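Local atomic coordinates of uncharacterized protein (Thermus thermophilus HB8, PDB entry 6SCE), a protein that acts as a DNA nuclease in Type III CRISPR defence, switched on by cyclic oligoadenylate, which it binds through its CARF domains. Residues K90-A93 with V94-G98; G382-A385 with M386-L390. All coordinates share one frame; numbering follows the deposited sequence.

Interaction 1 of 2, residues K90-A93 with V94-G98. With nucleotides of chain B.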
loop_
_atom_site.group_PDB
_atom_site.type_symbol
_atom_site.label_atom_id
_atom_site.label_comp_id
_atom_site.label_asym_id
_atom_site.label_seq_id
_atom_site.Cartn_x
_atom_site.Cartn_y
_atom_site.Cartn_z
ATOM N N LYS A 90 -1.389 -1.856 13.434
ATOM C CA LYS A 90 -1.794 -0.855 14.408
ATOM C C LYS A 90 -2.817 -1.394 15.434
ATOM O O LYS A 90 -2.923 -0.889 16.555
ATOM C CB LYS A 90 -2.323 0.409 13.697
ATOM C CG LYS A 90 -1.198 1.040 12.885
ATOM C CD LYS A 90 -1.552 2.277 12.085
ATOM C CE LYS A 90 -2.429 2.034 10.900
ATOM N NZ LYS A 90 -1.743 2.026 9.576
ATOM N N TYR A 91 -3.564 -2.414 15.029
ATOM C CA TYR A 91 -4.450 -3.127 15.915
ATOM C C TYR A 91 -3.768 -3.514 17.225
ATOM O O TYR A 91 -4.334 -3.330 18.283
ATOM C CB TYR A 91 -4.982 -4.363 15.190
ATOM C CG TYR A 91 -5.748 -5.324 16.063
ATOM C CD1 TYR A 91 -7.112 -5.142 16.346
ATOM C CD2 TYR A 91 -5.111 -6.440 16.604
ATOM C CE1 TYR A 91 -7.807 -6.045 17.156
ATOM C CE2 TYR A 91 -5.790 -7.330 17.405
ATOM C CZ TYR A 91 -7.137 -7.142 17.673
ATOM O OH TYR A 91 -7.759 -8.072 18.489
ATOM N N TRP A 92 -2.574 -4.089 17.139
ATOM C CA TRP A 92 -1.853 -4.532 18.300
ATOM C C TRP A 92 -1.253 -3.381 19.074
ATOM O O TRP A 92 -1.167 -3.465 20.272
ATOM C CB TRP A 92 -0.806 -5.586 17.926
ATOM C CG TRP A 92 -1.438 -6.906 17.723
ATOM C CD1 TRP A 92 -1.668 -7.578 16.541
ATOM C CD2 TRP A 92 -2.006 -7.696 18.759
ATOM N NE1 TRP A 92 -2.329 -8.765 16.816
ATOM C CE2 TRP A 92 -2.538 -8.855 18.167
ATOM C CE3 TRP A 92 -2.089 -7.539 20.146
ATOM C CZ2 TRP A 92 -3.147 -9.866 18.927
ATOM C CZ3 TRP A 92 -2.696 -8.542 20.896
ATOM C CH2 TRP A 92 -3.222 -9.683 20.269
ATOM N N ALA A 93 -0.881 -2.292 18.403
ATOM C CA ALA A 93 -0.483 -1.088 19.116
ATOM C C ALA A 93 -1.621 -0.626 20.018
ATOM O O ALA A 93 -1.416 -0.272 21.193
ATOM C CB ALA A 93 -0.091 0.009 18.152
ATOM N N VAL A 94 -2.828 -0.636 19.479
ATOM C CA VAL A 94 -3.961 -0.195 20.268
ATOM C C VAL A 94 -4.171 -1.091 21.501
ATOM O O VAL A 94 -4.376 -0.576 22.614
ATOM C CB VAL A 94 -5.235 -0.147 19.436
ATOM C CG1 VAL A 94 -6.453 0.032 20.324
ATOM C CG2 VAL A 94 -5.157 0.979 18.416
ATOM N N ARG A 95 -4.119 -2.395 21.296
ATOM C CA ARG A 95 -4.314 -3.355 22.401
ATOM C C ARG A 95 -3.197 -3.295 23.447
ATOM O O ARG A 95 -3.468 -3.276 24.656
ATOM C CB ARG A 95 -4.462 -4.746 21.866
ATOM C CG ARG A 95 -5.773 -4.853 21.069
ATOM C CD ARG A 95 -6.236 -6.239 20.847
ATOM N NE ARG A 95 -6.485 -6.911 22.123
ATOM C CZ ARG A 95 -6.609 -8.217 22.246
ATOM N NH1 ARG A 95 -6.563 -8.996 21.179
ATOM N NH2 ARG A 95 -6.777 -8.748 23.455
ATOM N N PHE A 96 -1.950 -3.202 22.986
ATOM C CA PHE A 96 -0.827 -3.029 23.902
ATOM C C PHE A 96 -0.907 -1.714 24.644
ATOM O O PHE A 96 -0.585 -1.664 25.826
ATOM C CB PHE A 96 0.513 -3.115 23.165
ATOM C CG PHE A 96 1.047 -4.497 23.058
ATOM C CD1 PHE A 96 0.259 -5.524 22.549
ATOM C CD2 PHE A 96 2.348 -4.791 23.448
ATOM C CE1 PHE A 96 0.746 -6.803 22.439
ATOM C CE2 PHE A 96 2.829 -6.082 23.349
ATOM C CZ PHE A 96 2.038 -7.085 22.818
ATOM N N LEU A 97 -1.343 -0.641 23.988
ATOM C CA LEU A 97 -1.415 0.634 24.686
ATOM C C LEU A 97 -2.414 0.525 25.845
ATOM O O LEU A 97 -2.141 1.038 26.938
ATOM C CB LEU A 97 -1.835 1.759 23.788
ATOM C CG LEU A 97 -2.024 3.132 24.428
ATOM C CD1 LEU A 97 -0.740 3.640 25.063
ATOM C CD2 LEU A 97 -2.539 4.096 23.386
ATOM N N GLY A 98 -3.549 -0.138 25.610
ATOM C CA GLY A 98 -4.543 -0.328 26.704
ATOM C C GLY A 98 -3.923 -1.015 27.922
ATOM O O GLY A 98 -4.158 -0.617 29.048
ATOM P P A B 1 -0.756 -1.607 9.347
ATOM O OP1 A B 1 -1.717 -1.677 10.494
ATOM O OP2 A B 1 -0.356 -0.226 8.869
ATOM O "O5'" A B 1 0.529 -2.447 9.783
ATOM C "C5'" A B 1 1.809 -2.209 9.204
ATOM C "C4'" A B 1 2.593 -3.498 9.253
ATOM O "O4'" A B 1 2.056 -4.423 8.270
ATOM C "C3'" A B 1 4.081 -3.319 8.934
ATOM O "O3'" A B 1 4.800 -3.300 10.174
ATOM C "C2'" A B 1 4.388 -4.533 8.045
ATOM O "O2'" A B 1 4.760 -5.655 8.817
ATOM C "C1'" A B 1 3.059 -4.772 7.342
ATOM N N9 A B 1 2.854 -3.977 6.130
ATOM C C8 A B 1 1.727 -3.274 5.807
ATOM N N7 A B 1 1.834 -2.671 4.650
ATOM C C5 A B 1 3.091 -3.016 4.181
ATOM C C6 A B 1 3.787 -2.685 3.003
ATOM N N6 A B 1 3.288 -1.892 2.059
ATOM N N1 A B 1 5.030 -3.203 2.843
ATOM C C2 A B 1 5.519 -3.987 3.815
ATOM N N3 A B 1 4.959 -4.351 4.968
ATOM C C4 A B 1 3.730 -3.823 5.092
#

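Interaction 2 of 2, residues G382-A385 with M386-L390. With nucleotides of chain B.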
loop_
_atom_site.group_PDB
_atom_site.type_symbol
_atom_site.label_atom_id
_atom_site.label_comp_id
_atom_site.label_asym_id
_atom_site.label_seq_id
_atom_site.Cartn_x
_atom_site.Cartn_y
_atom_site.Cartn_z
ATOM N N GLY A 382 -3.448 5.825 8.305
ATOM C CA GLY A 382 -2.483 6.697 8.887
ATOM C C GLY A 382 -1.352 5.916 9.515
ATOM O O GLY A 382 -1.342 4.672 9.560
ATOM N N THR A 383 -0.409 6.666 10.053
ATOM C CA THR A 383 0.704 6.129 10.809
ATOM C C THR A 383 0.202 5.612 12.149
ATOM O O THR A 383 -0.931 5.868 12.535
ATOM C CB THR A 383 1.738 7.231 11.074
ATOM O OG1 THR A 383 1.117 8.227 11.888
ATOM C CG2 THR A 383 2.240 7.817 9.761
ATOM N N THR A 384 1.032 4.895 12.890
ATOM C CA THR A 384 0.614 4.411 14.212
ATOM C C THR A 384 0.271 5.566 15.153
ATOM O O THR A 384 -0.727 5.509 15.874
ATOM C CB THR A 384 1.651 3.457 14.837
ATOM O OG1 THR A 384 1.927 2.405 13.903
ATOM C CG2 THR A 384 1.152 2.861 16.083
ATOM N N ALA A 385 1.048 6.650 15.074
ATOM C CA ALA A 385 0.744 7.862 15.807
ATOM C C ALA A 385 -0.650 8.367 15.524
ATOM O O ALA A 385 -1.380 8.660 16.479
ATOM C CB ALA A 385 1.779 8.952 15.523
HETATM N N MSE A 386 -1.029 8.426 14.253
HETATM C CA MSE A 386 -2.325 8.965 13.863
HETATM C C MSE A 386 -3.463 8.080 14.304
HETATM O O MSE A 386 -4.479 8.541 14.824
HETATM C CB MSE A 386 -2.353 9.218 12.380
HETATM C CG MSE A 386 -1.383 10.303 11.897
HETATM SE SE MSE A 386 -1.034 10.277 9.998
HETATM C CE MSE A 386 -2.824 10.502 9.302
ATOM N N ALA A 387 -3.290 6.779 14.112
ATOM C CA ALA A 387 -4.299 5.810 14.511
ATOM C C ALA A 387 -4.485 5.723 16.024
ATOM O O ALA A 387 -5.619 5.592 16.511
ATOM C CB ALA A 387 -3.956 4.458 13.928
ATOM N N LEU A 388 -3.391 5.761 16.780
ATOM C CA LEU A 388 -3.495 5.850 18.236
ATOM C C LEU A 388 -4.206 7.137 18.672
ATOM O O LEU A 388 -4.979 7.124 19.626
ATOM C CB LEU A 388 -2.146 5.733 18.897
ATOM C CG LEU A 388 -1.516 4.345 18.834
ATOM C CD1 LEU A 388 -0.177 4.334 19.543
ATOM C CD2 LEU A 388 -2.433 3.323 19.442
ATOM N N GLY A 389 -3.966 8.231 17.964
ATOM C CA GLY A 389 -4.671 9.477 18.227
ATOM C C GLY A 389 -6.155 9.357 18.084
ATOM O O GLY A 389 -6.948 9.878 18.895
ATOM N N LEU A 390 -6.549 8.634 17.043
ATOM C CA LEU A 390 -7.953 8.399 16.827
ATOM C C LEU A 390 -8.491 7.525 17.944
ATOM O O LEU A 390 -9.548 7.799 18.471
ATOM C CB LEU A 390 -8.200 7.761 15.454
ATOM C CG LEU A 390 -9.589 7.154 15.188
ATOM C CD1 LEU A 390 -10.701 8.114 15.494
ATOM C CD2 LEU A 390 -9.675 6.786 13.720
ATOM P P A B 3 3.247 2.607 10.789
ATOM O OP1 A B 3 3.361 3.521 11.997
ATOM O OP2 A B 3 2.804 1.212 11.140
ATOM O "O5'" A B 3 2.256 3.262 9.739
ATOM C "C5'" A B 3 2.143 2.821 8.379
ATOM C "C4'" A B 3 1.015 3.609 7.754
ATOM O "O4'" A B 3 1.372 5.024 7.710
ATOM C "C3'" A B 3 0.645 3.217 6.329
ATOM O "O3'" A B 3 -0.760 3.054 6.304
ATOM C "C2'" A B 3 1.109 4.427 5.503
ATOM O "O2'" A B 3 0.378 4.624 4.313
ATOM C "C1'" A B 3 0.892 5.556 6.502
ATOM N N9 A B 3 1.661 6.746 6.218
ATOM C C8 A B 3 3.007 6.803 5.947
ATOM N N7 A B 3 3.429 8.039 5.767
ATOM C C5 A B 3 2.306 8.823 5.971
ATOM C C6 A B 3 2.113 10.218 5.936
ATOM N N6 A B 3 3.103 11.079 5.716
ATOM N N1 A B 3 0.868 10.672 6.209
ATOM C C2 A B 3 -0.105 9.792 6.470
ATOM N N3 A B 3 -0.046 8.455 6.523
ATOM C C4 A B 3 1.208 8.037 6.259
#

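Interaction 1 of 2, residues K90-A93 with V94-G98
Lys90 accepts Val94 N on its carbonyl O at 2.9 Å and meets nucleotide A1 of chain B with two donors: its backbone N reaches OP1 at 3.0 Å, NZ reaches OP2 at 2.7 Å. Bends at chi3 and chi4 bring the long cationic chain round to the phosphate, as suits a lysine in the first turn of a helix facing an anion. Tyr91 runs alongside Arg95; with its ring anti to the backbone N (chi1 171°), OH accepts from Arg95 NH1 at 3.1 Å, a bent bond (136°), the hydroxyl lying tilted out of the guanidinium plane. Trp92 lies against one face of the same guanidinium, the planes 23° apart and CH2 3.5 Å from Arg95 NH1, while its CE3 meets Phe96 CE1 at 3.7 Å. A leucine in place of Arg95 would probably leave the Tyr91 hydroxyl without this donor and Trp92 without its flat partner. Ala93, small enough for close approach, packs with Val94 against helix 384-393. Helix 90-100 is the crossover of a beta-alpha-beta unit between strands 81-84 and 105-111; Phe96 meets Tyr37 of strand 33-38 edge-to-face.

Interaction 2 of 2, residues G382-A385 with M386-L390
Thr384, whose carbonyl O takes Leu388 N one turn on, grips OP1 of nucleotide A3 of chain B with two donors: OG1 at 2.6 Å and the backbone N at 2.8 Å. Its hydroxyl lies beside the backbone N (chi1 -54°), which lets both groups meet the same oxygen; a threonine serves here because its hydroxyl binds the anion while its methyl remains for packing. The preceding residue, Thr383, is the N-cap. Its OG1, set between the backbone N and the carbonyl carbon at chi1 63°, accepts from Met386 N at 3.2 Å with an N-H...O angle of 157°, and also bonds to Pro351 O, so the buried hydroxyl has two partners. Thr383 O then receives Ala387 N at 3.0 Å as the regular helical ladder begins. Such a helix start directed at a phosphate belongs to the Rossmann-like CARF fold, here the turn from strand 375-378 into helix 384-393 of a beta-alpha-beta unit that goes on to strand 399-404. The partial positive charge expected from the N-H groups at this helix end would probably favour the phosphate. Gly382, with positive phi, suits the tight bend before the cap; a side chain there would run into CE of Met386, which rests 3.8 Å from Gly382 CA. Met386, present as selenomethionine, has SE 3.7 Å from C2 of A3, a flexible, polarisable neighbour for the base, and the bend at its third torsion turns CE back toward Gly382. From Thr383, CG2 approaches C4 of the same adenine at 3.7 Å. Farther along, the side chains of Thr384 and Leu388 lie side by side, CG2 of Thr384 4.0 Å from CD1 of Leu388, and Leu388 continues the apolar surface onto Leu109 of strand 105-111, Leu354 and Val94.

In the fold
Interactions 1 and 2 occupy equivalent places in two CARF-type sheets with the same strand order: each is the first part of the helix following the fourth strand, and each brings a backbone N at the helix start to a phosphate of the bound oligoadenylate, A1 for 90-98 and A3 for 382-390. Their centres lie about 11 Å apart and the helices touch. Lys90 links the two: beyond its own phosphate, its NZ probably hydrogen-bonds to Gly382 O at 2.7 Å, its CG lies 3.6 Å from Thr384 OG1, and its CD packs 3.7 Å from Ala387 CB. The two helix starts thus meet side by side at the phosphates of the bound oligoadenylate, consistent with ligand binding being sensed by both domains together.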